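Long-range contact in sigma C capsid protein (Avian reovirus, PDB 2BSF), which forms the viral fibre responsible for attachment to host cells, represented here by its carboxy-terminal receptor-binding region, and induces apoptosis: residues A[60-65]-A[84-89]. Numbering follows the deposited sequence.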
ATOM      1  N   SER A  60     -30.045  -8.325   5.856  1.00 23.74           N
ATOM      2  CA  SER A  60     -29.756  -9.141   7.044  1.00 23.31           C
ATOM      3  C   SER A  60     -30.044  -8.323   8.300  1.00 24.47           C
ATOM      4  O   SER A  60     -29.739  -7.113   8.355  1.00 25.19           O
ATOM      5  CB  SER A  60     -28.280  -9.590   7.040  1.00 21.32           C
ATOM      6  OG  SER A  60     -27.985 -10.316   8.203  1.00 22.65           O
ATOM      7  N   SER A  61     -30.635  -8.963   9.316  1.00 23.07           N
ATOM      8  CA  SER A  61     -30.732  -8.338  10.631  1.00 23.08           C
ATOM      9  C   SER A  61     -29.881  -9.122  11.644  1.00 24.61           C
ATOM     10  O   SER A  61     -30.010  -8.951  12.875  1.00 24.25           O
ATOM     11  CB  SER A  61     -32.193  -8.270  11.100  1.00 24.29           C
ATOM     12  OG  SER A  61     -32.807  -9.540  10.982  1.00 28.56           O
ATOM     13  N   ASP A  62     -29.001  -9.968  11.119  1.00 21.80           N
ATOM     14  CA  ASP A  62     -28.175 -10.839  11.949  1.00 20.42           C
ATOM     15  C   ASP A  62     -26.839 -10.160  12.282  1.00 21.35           C
ATOM     16  O   ASP A  62     -26.566  -9.048  11.806  1.00 21.31           O
ATOM     17  CB  ASP A  62     -27.978 -12.160  11.192  1.00 16.95           C
ATOM     18  CG  ASP A  62     -27.398 -13.268  12.057  1.00 19.78           C
ATOM     19  OD1 ASP A  62     -27.323 -13.121  13.319  1.00 17.91           O
ATOM     20  OD2 ASP A  62     -26.990 -14.280  11.448  1.00 17.19           O
ATOM     21  N   THR A  63     -26.035 -10.790  13.144  1.00 19.94           N
ATOM     22  CA  THR A  63     -24.701 -10.309  13.426  1.00 20.31           C
ATOM     23  C   THR A  63     -23.757 -11.472  13.140  1.00 19.36           C
ATOM     24  O   THR A  63     -24.198 -12.617  13.060  1.00 19.93           O
ATOM     25  CB  THR A  63     -24.495  -9.869  14.937  1.00 18.24           C
ATOM     26  OG1 THR A  63     -24.682 -11.008  15.802  1.00 19.03           O
ATOM     27  CG2 THR A  63     -25.377  -8.680  15.351  1.00 20.90           C
ATOM     28  N   ILE A  64     -22.461 -11.186  13.010  1.00 19.08           N
ATOM     29  CA  ILE A  64     -21.475 -12.263  12.773  1.00 16.49           C
ATOM     30  C   ILE A  64     -20.173 -11.856  13.418  1.00 15.18           C
ATOM     31  O   ILE A  64     -19.734 -10.704  13.287  1.00 16.77           O
ATOM     32  CB  ILE A  64     -21.332 -12.636  11.248  1.00 18.55           C
ATOM     33  CG1 ILE A  64     -20.328 -13.773  11.070  1.00 18.24           C
ATOM     34  CG2 ILE A  64     -20.907 -11.403  10.403  1.00 16.75           C
ATOM     35  CD1 ILE A  64     -20.723 -14.831  10.141  1.00 23.63           C
ATOM     36  N   ASP A  65     -19.590 -12.765  14.183  1.00 13.76           N
ATOM     37  CA  ASP A  65     -18.315 -12.518  14.848  1.00 15.73           C
ATOM     38  C   ASP A  65     -17.209 -12.645  13.844  1.00 15.39           C
ATOM     39  O   ASP A  65     -17.138 -13.653  13.128  1.00 13.93           O
ATOM     40  CB  ASP A  65     -18.034 -13.606  15.894  1.00 19.49           C
ATOM     41  CG  ASP A  65     -18.901 -13.478  17.144  1.00 22.31           C
ATOM     42  OD1 ASP A  65     -19.624 -12.461  17.310  1.00 22.41           O
ATOM     43  OD2 ASP A  65     -18.818 -14.408  17.969  1.00 20.61           O
ATOM     44  N   THR A  84     -16.492 -16.482  12.347  1.00 21.70           N
ATOM     45  CA  THR A  84     -16.858 -17.750  12.970  1.00 19.86           C
ATOM     46  C   THR A  84     -18.389 -17.757  13.013  1.00 22.19           C
ATOM     47  O   THR A  84     -19.030 -16.740  13.372  1.00 21.64           O
ATOM     48  CB  THR A  84     -16.274 -17.857  14.404  1.00 22.89           C
ATOM     49  OG1 THR A  84     -16.608 -16.657  15.110  1.00 23.93           O
ATOM     50  CG2 THR A  84     -14.723 -17.985  14.372  1.00 21.24           C
ATOM     51  N   GLY A  85     -18.986 -18.880  12.627  1.00 19.14           N
ATOM     52  CA  GLY A  85     -20.432 -18.991  12.649  1.00 17.71           C
ATOM     53  C   GLY A  85     -21.050 -18.699  11.289  1.00 20.48           C
ATOM     54  O   GLY A  85     -20.344 -18.525  10.288  1.00 18.25           O
ATOM     55  N   ASN A  86     -22.374 -18.670  11.251  1.00 17.53           N
ATOM     56  CA  ASN A  86     -23.078 -18.352  10.012  1.00 17.99           C
ATOM     57  C   ASN A  86     -23.696 -16.947  10.136  1.00 16.96           C
ATOM     58  O   ASN A  86     -23.980 -16.461  11.247  1.00 17.70           O
ATOM     59  CB  ASN A  86     -24.120 -19.444   9.679  1.00 16.06           C
ATOM     60  CG  ASN A  86     -25.400 -19.285  10.476  1.00 21.03           C
ATOM     61  OD1 ASN A  86     -26.201 -18.399  10.197  1.00 24.08           O
ATOM     62  ND2 ASN A  86     -25.579 -20.118  11.484  1.00 16.60           N
ATOM     63  N   LEU A  87     -23.816 -16.269   9.010  1.00 15.52           N
ATOM     64  CA  LEU A  87     -24.612 -15.047   8.937  1.00 17.67           C
ATOM     65  C   LEU A  87     -25.887 -15.331   8.140  1.00 17.15           C
ATOM     66  O   LEU A  87     -25.836 -15.848   7.022  1.00 18.82           O
ATOM     67  CB  LEU A  87     -23.844 -13.914   8.235  1.00 16.02           C
ATOM     68  CG  LEU A  87     -24.622 -12.618   7.993  1.00 16.69           C
ATOM     69  CD1 LEU A  87     -24.756 -11.817   9.320  1.00 12.74           C
ATOM     70  CD2 LEU A  87     -23.926 -11.815   6.878  1.00 18.42           C
ATOM     71  N   THR A  88     -27.023 -14.959   8.706  1.00 16.17           N
ATOM     72  CA  THR A  88     -28.287 -15.167   8.025  1.00 20.77           C
ATOM     73  C   THR A  88     -28.555 -13.941   7.137  1.00 21.39           C
ATOM     74  O   THR A  88     -28.525 -12.783   7.603  1.00 22.26           O
ATOM     75  CB  THR A  88     -29.461 -15.348   9.051  1.00 24.47           C
ATOM     76  OG1 THR A  88     -29.145 -16.398   9.981  1.00 26.79           O
ATOM     77  CG2 THR A  88     -30.781 -15.692   8.322  1.00 16.96           C
ATOM     78  N   VAL A  89     -28.757 -14.211   5.857  1.00 20.88           N
ATOM     79  CA  VAL A  89     -29.048 -13.173   4.868  1.00 22.91           C
ATOM     80  C   VAL A  89     -30.431 -13.466   4.259  1.00 23.61           C
ATOM     81  O   VAL A  89     -30.909 -14.600   4.289  1.00 19.62           O
ATOM     82  CB  VAL A  89     -27.965 -13.084   3.759  1.00 23.19           C
ATOM     83  CG1 VAL A  89     -26.579 -12.676   4.353  1.00 18.55           C
ATOM     84  CG2 VAL A  89     -27.869 -14.363   2.953  1.00 20.92           C
TER
HETATM   85  O   HOH W   1     -31.131 -11.933   8.936  1.00 23.02           O
HETATM   86  O   HOH W   2     -26.770 -16.527  12.718  1.00 20.96           O
HETATM   87  O   HOH W   3     -23.510 -15.231  13.537  1.00 16.15           O
HETATM   88  O   HOH W   4     -21.003 -15.364  14.670  1.00 16.99           O
HETATM   89  O   HOH W   5     -17.307 -16.486  18.082  1.00 30.48           O
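Ile64 and Leu87 meet on the buried side of this contact, their side chains crossing at about a right angle. The CD1 methyl of Ile64 reaches over the opposite backbone, 3.6 Å from Leu87 N, and also rests on Leu87 CB. Leu87 keeps CG anti to its own nitrogen (chi1 175°), which carries CD1 in among Ile64 CG2, Asp62 CB and Ser60 OG. Leu96 of strand 93-104 packs on Ile64, and Ile165 of strand 163-175 on Leu87.

Next to it, side chains replace backbone pairing. Ser60 OG donates to Thr88 O over 2.6 Å, almost in line with the carbonyl, and accepts from Asp62 N to close an ST turn. With CG swung anti to the nitrogen (chi1 -167°), the Asp62 carboxylate reaches across to Thr88, where OD2 takes the N-H through its anti lone pair (2.8 Å from Thr88 N, 162° at the hydrogen). Thr88 OG1 adds a weak bond to the same oxygen, while OD1 turns back weakly to Thr63 N.

The watered side is looser. Separate waters join Ser61 N to Thr88 O, Thr63 O to Asn86 O and Asp65 N to Thr84 O, spanning the gap between the backbones; the one direct backbone bond between the segments runs from Thr84 N to Asp65 O (3.0 Å). Beyond it, a further water links Asp65 OD2 with Thr84 OG1.

Past this end of the antiparallel 63-73/76-84 hairpin the chains diverge: 87-89 pairs with 163-175 instead, and side chains and waters bridge residues 60-64 and 85-88 within the beta-barrel of the receptor-binding domain.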